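Long-range contacts in methylocystis parvus OBBP MbnE (Methylocystis parvus OBBP, PDB 5ICQ), which probably binds the copper-chelating peptide methanobactin in the periplasm, as a member of the family 5 extracellular solute-binding proteins: residues 319-324 with 567-572; 360-365 with 403-408; 364-369 with 556-561. All blocks are in the same frame, centred on the assembly; numbering follows the deposited sequence.

Contact 1. Residues 319-324 with 567-572; sequences KGLNGF and VVPLFH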
loop_
_atom_site.group_PDB
_atom_site.type_symbol
_atom_site.label_atom_id
_atom_site.label_comp_id
_atom_site.label_asym_id
_atom_site.label_seq_id
_atom_site.Cartn_x
_atom_site.Cartn_y
_atom_site.Cartn_z
ATOM N N LYS A 319 0.576 2.991 -9.250
ATOM C CA LYS A 319 0.009 4.191 -8.653
ATOM C C LYS A 319 -1.509 4.068 -8.609
ATOM O O LYS A 319 -2.103 3.217 -9.283
ATOM C CB LYS A 319 0.400 5.439 -9.449
ATOM C CG LYS A 319 1.910 5.640 -9.610
ATOM C CD LYS A 319 2.531 6.075 -8.292
ATOM C CE LYS A 319 4.032 6.256 -8.423
ATOM N NZ LYS A 319 4.687 5.013 -8.928
ATOM N N GLY A 320 -2.133 4.947 -7.831
ATOM C CA GLY A 320 -3.578 4.916 -7.665
ATOM C C GLY A 320 -3.971 3.929 -6.578
ATOM O O GLY A 320 -3.098 3.321 -5.963
ATOM N N LEU A 321 -5.269 3.777 -6.313
ATOM C CA LEU A 321 -6.308 4.621 -6.903
ATOM C C LEU A 321 -7.177 5.178 -5.772
ATOM O O LEU A 321 -7.633 4.426 -4.899
ATOM C CB LEU A 321 -7.175 3.835 -7.905
ATOM C CG LEU A 321 -8.382 4.568 -8.547
ATOM C CD1 LEU A 321 -8.712 3.989 -9.928
ATOM C CD2 LEU A 321 -9.641 4.516 -7.653
ATOM N N ASN A 322 -7.379 6.492 -5.792
ATOM C CA ASN A 322 -8.386 7.183 -5.001
ATOM C C ASN A 322 -9.469 7.676 -5.948
ATOM O O ASN A 322 -9.202 7.927 -7.126
ATOM C CB ASN A 322 -7.816 8.404 -4.264
ATOM C CG ASN A 322 -6.615 8.081 -3.425
ATOM O OD1 ASN A 322 -6.533 7.013 -2.822
ATOM N ND2 ASN A 322 -5.672 9.018 -3.366
ATOM N N GLY A 323 -10.686 7.837 -5.440
ATOM C CA GLY A 323 -11.732 8.326 -6.326
ATOM C C GLY A 323 -13.008 8.643 -5.585
ATOM O O GLY A 323 -13.182 8.279 -4.418
ATOM N N PHE A 324 -13.909 9.339 -6.290
ATOM C CA PHE A 324 -15.289 9.458 -5.836
ATOM C C PHE A 324 -15.977 8.111 -5.998
ATOM O O PHE A 324 -16.081 7.601 -7.115
ATOM C CB PHE A 324 -16.055 10.512 -6.646
ATOM C CG PHE A 324 -15.619 11.934 -6.404
ATOM C CD1 PHE A 324 -15.963 12.594 -5.223
ATOM C CD2 PHE A 324 -14.922 12.628 -7.382
ATOM C CE1 PHE A 324 -15.576 13.921 -5.005
ATOM C CE2 PHE A 324 -14.553 13.955 -7.184
ATOM C CZ PHE A 324 -14.885 14.601 -5.984
ATOM N N VAL A 567 -16.134 3.933 -9.401
ATOM C CA VAL A 567 -15.446 5.093 -8.851
ATOM C C VAL A 567 -15.248 6.087 -9.983
ATOM O O VAL A 567 -15.222 5.717 -11.160
ATOM C CB VAL A 567 -14.077 4.738 -8.214
ATOM C CG1 VAL A 567 -14.217 3.638 -7.191
ATOM C CG2 VAL A 567 -13.104 4.306 -9.284
ATOM N N VAL A 568 -15.138 7.362 -9.624
ATOM C CA VAL A 568 -14.600 8.377 -10.524
ATOM C C VAL A 568 -13.142 8.573 -10.133
ATOM O O VAL A 568 -12.871 9.137 -9.058
ATOM C CB VAL A 568 -15.377 9.696 -10.440
ATOM C CG1 VAL A 568 -14.800 10.718 -11.447
ATOM C CG2 VAL A 568 -16.851 9.451 -10.721
ATOM N N PRO A 569 -12.183 8.110 -10.928
ATOM C CA PRO A 569 -10.788 8.126 -10.476
ATOM C C PRO A 569 -10.320 9.557 -10.292
ATOM O O PRO A 569 -10.675 10.446 -11.070
ATOM C CB PRO A 569 -10.027 7.433 -11.613
ATOM C CG PRO A 569 -11.070 6.816 -12.490
ATOM C CD PRO A 569 -12.321 7.627 -12.311
ATOM N N LEU A 570 -9.511 9.766 -9.254
ATOM C CA LEU A 570 -8.939 11.080 -9.001
ATOM C C LEU A 570 -7.522 11.136 -9.577
ATOM O O LEU A 570 -7.359 11.040 -10.798
ATOM C CB LEU A 570 -8.992 11.404 -7.504
ATOM C CG LEU A 570 -10.425 11.772 -7.070
ATOM C CD1 LEU A 570 -10.555 11.849 -5.553
ATOM C CD2 LEU A 570 -10.872 13.096 -7.704
ATOM N N PHE A 571 -6.493 11.289 -8.747
ATOM C CA PHE A 571 -5.188 11.664 -9.293
ATOM C C PHE A 571 -4.076 11.291 -8.318
ATOM O O PHE A 571 -4.324 10.999 -7.146
ATOM C CB PHE A 571 -5.158 13.160 -9.608
ATOM C CG PHE A 571 -5.750 14.008 -8.515
ATOM C CD1 PHE A 571 -4.973 14.441 -7.459
ATOM C CD2 PHE A 571 -7.094 14.357 -8.544
ATOM C CE1 PHE A 571 -5.522 15.217 -6.443
ATOM C CE2 PHE A 571 -7.646 15.132 -7.536
ATOM C CZ PHE A 571 -6.862 15.560 -6.488
ATOM N N HIS A 572 -2.836 11.321 -8.819
ATOM C CA HIS A 572 -1.685 10.904 -8.033
ATOM C C HIS A 572 -0.459 11.668 -8.512
ATOM O O HIS A 572 -0.474 12.305 -9.564
ATOM C CB HIS A 572 -1.462 9.387 -8.138
ATOM C CG HIS A 572 -1.133 8.929 -9.526
ATOM N ND1 HIS A 572 -2.096 8.522 -10.427
ATOM C CD2 HIS A 572 0.055 8.820 -10.169
ATOM C CE1 HIS A 572 -1.517 8.188 -11.567
ATOM N NE2 HIS A 572 -0.211 8.359 -11.440
HETATM O O HOH W 1 -5.462 8.143 -7.321
HETATM O O HOH W 2 -6.456 11.355 -5.527
#

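Contact 2. Residues 360-365 with 403-408; sequences YTRTKS and WRPPVS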
loop_
_atom_site.group_PDB
_atom_site.type_symbol
_atom_site.label_atom_id
_atom_site.label_comp_id
_atom_site.label_asym_id
_atom_site.label_seq_id
_atom_site.Cartn_x
_atom_site.Cartn_y
_atom_site.Cartn_z
ATOM N N TYR A 360 -0.050 17.128 -10.265
ATOM C CA TYR A 360 -0.581 15.776 -10.243
ATOM C C TYR A 360 -0.882 15.274 -11.649
ATOM O O TYR A 360 -0.882 16.024 -12.625
ATOM C CB TYR A 360 -1.836 15.717 -9.386
ATOM C CG TYR A 360 -1.576 15.787 -7.901
ATOM C CD1 TYR A 360 -0.571 15.042 -7.309
ATOM C CD2 TYR A 360 -2.365 16.588 -7.086
ATOM C CE1 TYR A 360 -0.363 15.084 -5.935
ATOM C CE2 TYR A 360 -2.166 16.635 -5.723
ATOM C CZ TYR A 360 -1.170 15.894 -5.152
ATOM O OH TYR A 360 -0.999 15.959 -3.786
ATOM N N THR A 361 -1.148 13.969 -11.738
ATOM C CA THR A 361 -1.547 13.349 -12.991
ATOM C C THR A 361 -2.801 12.513 -12.751
ATOM O O THR A 361 -2.978 11.941 -11.671
ATOM C CB THR A 361 -0.394 12.487 -13.577
ATOM O OG1 THR A 361 -0.785 11.954 -14.850
ATOM C CG2 THR A 361 -0.067 11.354 -12.667
ATOM N N ARG A 362 -3.687 12.468 -13.745
ATOM C CA ARG A 362 -4.936 11.727 -13.574
ATOM C C ARG A 362 -4.649 10.247 -13.356
ATOM O O ARG A 362 -3.794 9.664 -14.025
ATOM C CB ARG A 362 -5.836 11.898 -14.801
ATOM C CG ARG A 362 -7.290 11.416 -14.578
ATOM C CD ARG A 362 -8.087 12.443 -13.726
ATOM N NE ARG A 362 -9.373 11.908 -13.265
ATOM C CZ ARG A 362 -10.519 12.000 -13.946
ATOM N NH1 ARG A 362 -10.557 12.622 -15.120
ATOM N NH2 ARG A 362 -11.627 11.464 -13.450
ATOM N N THR A 363 -5.366 9.639 -12.405
ATOM C CA THR A 363 -5.324 8.190 -12.238
ATOM C C THR A 363 -6.227 7.511 -13.268
ATOM O O THR A 363 -7.423 7.821 -13.365
ATOM C CB THR A 363 -5.741 7.813 -10.818
ATOM O OG1 THR A 363 -4.830 8.428 -9.895
ATOM C CG2 THR A 363 -5.694 6.288 -10.632
ATOM N N LYS A 364 -5.654 6.588 -14.047
ATOM C CA LYS A 364 -6.371 5.983 -15.167
ATOM C C LYS A 364 -6.628 4.498 -14.990
ATOM O O LYS A 364 -7.243 3.885 -15.868
ATOM C CB LYS A 364 -5.594 6.213 -16.477
ATOM C CG LYS A 364 -5.287 7.675 -16.742
ATOM C CD LYS A 364 -4.966 7.951 -18.207
ATOM C CE LYS A 364 -3.568 7.515 -18.580
ATOM N NZ LYS A 364 -3.154 8.108 -19.890
ATOM N N SER A 365 -6.183 3.906 -13.887
ATOM C CA SER A 365 -6.201 2.462 -13.724
ATOM C C SER A 365 -6.121 2.170 -12.237
ATOM O O SER A 365 -5.626 2.996 -11.463
ATOM C CB SER A 365 -5.026 1.817 -14.486
ATOM O OG SER A 365 -4.756 0.502 -14.034
ATOM N N TRP A 403 -9.764 3.472 -23.700
ATOM C CA TRP A 403 -10.462 4.284 -22.714
ATOM C C TRP A 403 -9.487 4.992 -21.777
ATOM O O TRP A 403 -8.438 4.456 -21.413
ATOM C CB TRP A 403 -11.426 3.421 -21.891
ATOM C CG TRP A 403 -12.191 4.210 -20.866
ATOM C CD1 TRP A 403 -13.379 4.876 -21.058
ATOM C CD2 TRP A 403 -11.822 4.433 -19.498
ATOM N NE1 TRP A 403 -13.771 5.489 -19.884
ATOM C CE2 TRP A 403 -12.833 5.235 -18.914
ATOM C CE3 TRP A 403 -10.741 4.026 -18.703
ATOM C CZ2 TRP A 403 -12.792 5.634 -17.578
ATOM C CZ3 TRP A 403 -10.706 4.423 -17.373
ATOM C CH2 TRP A 403 -11.721 5.224 -16.827
ATOM N N ARG A 404 -9.862 6.204 -21.375
ATOM C CA ARG A 404 -9.214 6.970 -20.322
ATOM C C ARG A 404 -10.302 7.767 -19.621
ATOM O O ARG A 404 -11.339 8.051 -20.234
ATOM C CB ARG A 404 -8.152 7.930 -20.884
ATOM C CG ARG A 404 -8.781 9.011 -21.772
ATOM C CD ARG A 404 -7.772 9.993 -22.363
ATOM N NE ARG A 404 -8.439 10.934 -23.263
ATOM C CZ ARG A 404 -7.825 11.906 -23.932
ATOM N NH1 ARG A 404 -6.520 12.081 -23.804
ATOM N NH2 ARG A 404 -8.527 12.707 -24.726
ATOM N N PRO A 405 -10.105 8.153 -18.360
ATOM C CA PRO A 405 -11.014 9.125 -17.754
ATOM C C PRO A 405 -11.075 10.359 -18.632
ATOM O O PRO A 405 -10.034 10.831 -19.106
ATOM C CB PRO A 405 -10.364 9.430 -16.393
ATOM C CG PRO A 405 -9.531 8.220 -16.097
ATOM C CD PRO A 405 -9.002 7.797 -17.447
ATOM N N PRO A 406 -12.272 10.861 -18.926
ATOM C CA PRO A 406 -12.403 11.947 -19.898
ATOM C C PRO A 406 -11.533 13.141 -19.540
ATOM O O PRO A 406 -11.380 13.502 -18.371
ATOM C CB PRO A 406 -13.893 12.287 -19.838
ATOM C CG PRO A 406 -14.531 10.976 -19.504
ATOM C CD PRO A 406 -13.581 10.296 -18.551
ATOM N N VAL A 407 -10.919 13.713 -20.566
ATOM C CA VAL A 407 -10.098 14.907 -20.443
ATOM C C VAL A 407 -10.935 16.097 -20.889
ATOM O O VAL A 407 -11.547 16.072 -21.964
ATOM C CB VAL A 407 -8.812 14.787 -21.280
ATOM C CG1 VAL A 407 -7.958 16.038 -21.130
ATOM C CG2 VAL A 407 -8.020 13.545 -20.868
ATOM N N SER A 408 -10.978 17.131 -20.066
ATOM C CA SER A 408 -11.730 18.322 -20.421
ATOM C C SER A 408 -10.817 19.330 -21.110
ATOM O O SER A 408 -9.590 19.231 -21.054
ATOM C CB SER A 408 -12.347 18.958 -19.178
ATOM O OG SER A 408 -11.330 19.582 -18.419
HETATM O O HOH W 3 -8.432 13.732 -16.978
HETATM O O HOH W 4 -13.151 13.124 -16.177
HETATM O O HOH W 5 -7.281 3.101 -18.458
#

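Contact 3. Residues 364-369 with 556-561; sequences KSFFDE and AYDRVL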
loop_
_atom_site.group_PDB
_atom_site.type_symbol
_atom_site.label_atom_id
_atom_site.label_comp_id
_atom_site.label_asym_id
_atom_site.label_seq_id
_atom_site.Cartn_x
_atom_site.Cartn_y
_atom_site.Cartn_z
ATOM N N LYS A 364 -5.654 6.588 -14.047
ATOM C CA LYS A 364 -6.371 5.983 -15.167
ATOM C C LYS A 364 -6.628 4.498 -14.990
ATOM O O LYS A 364 -7.243 3.885 -15.868
ATOM C CB LYS A 364 -5.594 6.213 -16.477
ATOM C CG LYS A 364 -5.287 7.675 -16.742
ATOM C CD LYS A 364 -4.966 7.951 -18.207
ATOM C CE LYS A 364 -3.568 7.515 -18.580
ATOM N NZ LYS A 364 -3.154 8.108 -19.890
ATOM N N SER A 365 -6.183 3.906 -13.887
ATOM C CA SER A 365 -6.201 2.462 -13.724
ATOM C C SER A 365 -6.121 2.170 -12.237
ATOM O O SER A 365 -5.626 2.996 -11.463
ATOM C CB SER A 365 -5.026 1.817 -14.486
ATOM O OG SER A 365 -4.756 0.502 -14.034
ATOM N N PHE A 366 -6.632 1.005 -11.838
ATOM C CA PHE A 366 -6.427 0.575 -10.459
ATOM C C PHE A 366 -4.996 0.136 -10.192
ATOM O O PHE A 366 -4.631 -0.030 -9.027
ATOM C CB PHE A 366 -7.405 -0.552 -10.098
ATOM C CG PHE A 366 -8.797 -0.056 -9.865
ATOM C CD1 PHE A 366 -9.685 0.081 -10.919
ATOM C CD2 PHE A 366 -9.186 0.355 -8.592
ATOM C CE1 PHE A 366 -10.972 0.598 -10.703
ATOM C CE2 PHE A 366 -10.458 0.849 -8.369
ATOM C CZ PHE A 366 -11.351 0.966 -9.424
ATOM N N PHE A 367 -4.183 -0.039 -11.233
ATOM C CA PHE A 367 -2.765 -0.371 -11.093
ATOM C C PHE A 367 -1.980 0.511 -12.060
ATOM O O PHE A 367 -1.273 0.037 -12.946
ATOM C CB PHE A 367 -2.527 -1.864 -11.343
ATOM C CG PHE A 367 -3.333 -2.739 -10.443
ATOM C CD1 PHE A 367 -2.848 -3.105 -9.195
ATOM C CD2 PHE A 367 -4.605 -3.150 -10.816
ATOM C CE1 PHE A 367 -3.608 -3.884 -8.349
ATOM C CE2 PHE A 367 -5.370 -3.933 -9.973
ATOM C CZ PHE A 367 -4.872 -4.296 -8.738
ATOM N N ASP A 368 -2.105 1.826 -11.875
ATOM C CA ASP A 368 -1.689 2.770 -12.904
ATOM C C ASP A 368 -0.165 2.860 -12.993
ATOM O O ASP A 368 0.557 2.596 -12.026
ATOM C CB ASP A 368 -2.287 4.155 -12.615
ATOM C CG ASP A 368 -2.448 4.993 -13.863
ATOM O OD1 ASP A 368 -2.238 4.462 -14.966
ATOM O OD2 ASP A 368 -2.803 6.184 -13.743
ATOM N N GLU A 369 0.314 3.239 -14.180
ATOM C CA GLU A 369 1.737 3.466 -14.443
ATOM C C GLU A 369 2.575 2.239 -14.093
ATOM O O GLU A 369 3.594 2.326 -13.403
ATOM C CB GLU A 369 2.234 4.702 -13.689
ATOM C CG GLU A 369 1.481 5.970 -14.030
ATOM C CD GLU A 369 2.286 7.208 -13.683
ATOM O OE1 GLU A 369 1.733 8.126 -13.050
ATOM O OE2 GLU A 369 3.484 7.251 -14.039
ATOM N N ALA A 556 -6.739 -8.120 -16.890
ATOM C CA ALA A 556 -8.155 -8.410 -17.123
ATOM C C ALA A 556 -9.009 -7.950 -15.948
ATOM O O ALA A 556 -10.110 -7.418 -16.133
ATOM C CB ALA A 556 -8.359 -9.904 -17.377
ATOM N N TYR A 557 -8.527 -8.175 -14.729
ATOM C CA TYR A 557 -9.215 -7.698 -13.532
ATOM C C TYR A 557 -9.389 -6.178 -13.555
ATOM O O TYR A 557 -10.472 -5.655 -13.255
ATOM C CB TYR A 557 -8.408 -8.164 -12.316
ATOM C CG TYR A 557 -8.831 -7.646 -10.959
ATOM C CD1 TYR A 557 -10.104 -7.878 -10.464
ATOM C CD2 TYR A 557 -7.927 -6.978 -10.149
ATOM C CE1 TYR A 557 -10.470 -7.427 -9.195
ATOM C CE2 TYR A 557 -8.278 -6.538 -8.879
ATOM C CZ TYR A 557 -9.555 -6.762 -8.415
ATOM O OH TYR A 557 -9.924 -6.313 -7.150
ATOM N N ASP A 558 -8.330 -5.453 -13.922
ATOM C CA ASP A 558 -8.399 -3.998 -14.060
ATOM C C ASP A 558 -9.520 -3.596 -15.015
ATOM O O ASP A 558 -10.324 -2.709 -14.707
ATOM C CB ASP A 558 -7.041 -3.472 -14.558
ATOM C CG ASP A 558 -6.874 -1.951 -14.402
ATOM O OD1 ASP A 558 -7.394 -1.379 -13.423
ATOM O OD2 ASP A 558 -6.194 -1.325 -15.262
ATOM N N ARG A 559 -9.597 -4.262 -16.175
ATOM C CA ARG A 559 -10.647 -3.948 -17.146
ATOM C C ARG A 559 -12.039 -4.147 -16.565
ATOM O O ARG A 559 -12.946 -3.355 -16.841
ATOM C CB ARG A 559 -10.494 -4.803 -18.410
ATOM C CG ARG A 559 -9.091 -4.715 -19.010
ATOM C CD ARG A 559 -8.990 -5.318 -20.409
ATOM N NE ARG A 559 -7.577 -5.547 -20.706
ATOM C CZ ARG A 559 -6.821 -4.720 -21.413
ATOM N NH1 ARG A 559 -7.361 -3.595 -21.876
ATOM N NH2 ARG A 559 -5.536 -4.993 -21.611
ATOM N N VAL A 560 -12.238 -5.219 -15.794
ATOM C CA VAL A 560 -13.562 -5.469 -15.218
ATOM C C VAL A 560 -13.910 -4.405 -14.183
ATOM O O VAL A 560 -15.030 -3.882 -14.162
ATOM C CB VAL A 560 -13.624 -6.886 -14.620
ATOM C CG1 VAL A 560 -14.933 -7.092 -13.859
ATOM C CG2 VAL A 560 -13.483 -7.953 -15.728
ATOM N N LEU A 561 -12.962 -4.063 -13.308
ATOM C CA LEU A 561 -13.220 -3.009 -12.326
ATOM C C LEU A 561 -13.543 -1.689 -13.008
ATOM O O LEU A 561 -14.507 -1.007 -12.641
ATOM C CB LEU A 561 -12.011 -2.833 -11.411
ATOM C CG LEU A 561 -11.710 -3.943 -10.406
ATOM C CD1 LEU A 561 -10.491 -3.537 -9.563
ATOM C CD2 LEU A 561 -12.933 -4.192 -9.513
#

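Contact 1. Residues 319-324 with 567-572
His572 has CG between its backbone N and carbonyl carbon (chi1 63°), which lays the imidazole beneath Lys319, whose CG stands anti to the carbonyl carbon (chi1 -57°). Lys319 CB then sits over the imidazole face, 3.6 Å from the ring centroid of His572, a CH-pi contact; the chain crosses the ring at about a right angle and NZ goes off to the carbonyl of Asn317. Both ring nitrogens are engaged, ND1 with Thr363 and NE2 with Glu369, so the ring's rotation is fixed. With an alanine in place of His572, the Lys319 methylenes would probably lose the ring they rest on, and Thr363 and Glu369 their common partner.

The backbones meet as antiparallel strands. Phe324 and Val568 form a hydrogen-bonded pair, with Val568 N to Phe324 O at 2.7 Å and Phe324 N to Val568 O, more bent, at 3.0 Å. At Gly323 the fit is close: CA lies 3.1 Å from Val568 O, and a CB would clash with that oxygen. Further along, Leu570 N reaches Asn322 O at 2.8 Å, while Leu570 CD2 touches Phe324 CE2 at 3.8 Å. Water 2 links Asn322 ND2 to Phe571 O, and Asn322 OD1 accepts from Gln498.

Strand 322-326 runs between 567-572 and 494-498 in a mixed sheet, strand 361-362 flanks 567-572, and helix 453-467 packs Tyr462 against Phe324 and Val568.

Contact 2. Residues 360-365 with 403-408
Pro405 is the centre of this contact, its ring set against Arg362, Thr363 and Lys364 where the chain leaves strand 361-362 of the mixed sheet. Its own segment, 403-408, is an irregular loop between helices 396-399 and 415-427, so a loop here packs on the end of an edge strand.

Van der Waals contacts come first. Pro405 CB lies over one face of the Arg362 guanidinium, 3.4 Å from Arg362 NH1 and offset toward the rim of the group. Arg362 starts with CG anti to the backbone N (chi1 -167°) and bends at chi2, which carries the guanidinium back past the proline, the two side chains running in opposite directions. On the neighbouring edge of the proline, Pro405 CD meets Lys364 CG at 3.8 Å, the lysine chain crossing at about a right angle. Farther out, the lysine runs alongside Arg404, Lys364 CD to Arg404 CB 4.2 Å, and both point the same way. Pro405 CG also comes within 3.5 Å of Thr363 O, a carbonyl that this packing buries without any partner in the model.

The polar side of the contact is carried by water. Arg362 fixes the turn of its guanidinium through NH2, bonded to the carbonyl of Pro569, and NE, weakly bonded to that of Leu570, which leaves NH1 to face the loop. Waters 3 and 4 lie at the edge of the guanidinium, in its plane, and both accept from NH1. Both also lie within hydrogen-bonding distance of Pro406 O and probably bridge the arginine to it.

At the other end of the contact, the edge of the Trp403 ring approaches the Lys364 carbonyl, and the same oxygen, Lys364 O, accepts a hydrogen bond from water 5 at 2.7 Å.

Contact 3. Residues 364-369 with 556-561
Asp558 reaches out from its helix to the turn at 365-367 and takes hold of it with both carboxylate oxygens. With CG anti to the backbone N (chi1 -165°), the group swings off the helix toward Ser365 and Phe366. Ser365 OG donates to Asp558 OD2 at 2.6 Å, coming from above the carboxylate plane. Phe366 N donates to Asp558 OD1 at 3.0 Å on the syn side, closer to that plane. OD2 has a second partner in Ser374, so the buried carboxylate is gripped by three donors, which would be expected to stabilise its negative charge.

The same OD1 lies at the edge of the Phe366 ring, in its plane, while ring and carboxylate stand nearly perpendicular, 87° apart. Phe366 CG is anti to the carbonyl carbon (chi1 -76°), which points the ring along the helix toward Leu561, one turn on from Asp558. There Leu561 CD1 sits over one face of the Phe366 ring in a CH-pi contact, 4.0 Å from the centroid, and Leu561 CB touches the rim at CE1.

Ser365 also shapes the loop itself: Ser365 OG accepts from Phe367 N at 2.9 Å, closing an ST turn, so a single hydroxyl both folds the turn and ties it to helix 547-563. The turn sends Phe366 toward Leu561 and Phe367 toward Tyr557, one helical turn earlier.

Phe367 crosses Tyr557 at about a right angle, with Phe367 CE2 to Tyr557 CD2 at 4.0 Å. Leu561 CD1 lies over one face of the tyrosine ring as well, so this methyl meets both Phe366 and Tyr557. The tyrosine hydroxyl is held by Gln509, and Trp513 meets the Phe366 ring with its plane nearly perpendicular.

In the fold
The three contacts crowd one side of the chain's centre. The centres of contact 1 and contact 2 lie about 9 Å apart. Contact 3 has its centre about 11 Å from that of contact 1 and about 12 Å from that of contact 2. Contact 1 joins segments 243 residues apart at their closest ends, and the chain between them includes both partners of the other two. Segments 360-365 and 364-369 share Lys364 and Ser365; the first flanks strand 567-572 in the mixed sheet, the second meets helix 547-563, which directly precedes that strand. Hydrogen bonds tie 567-572 to both, so residues from the chain's end complete a sheet begun some 240 residues earlier, in what is probably one lobe of the binding protein.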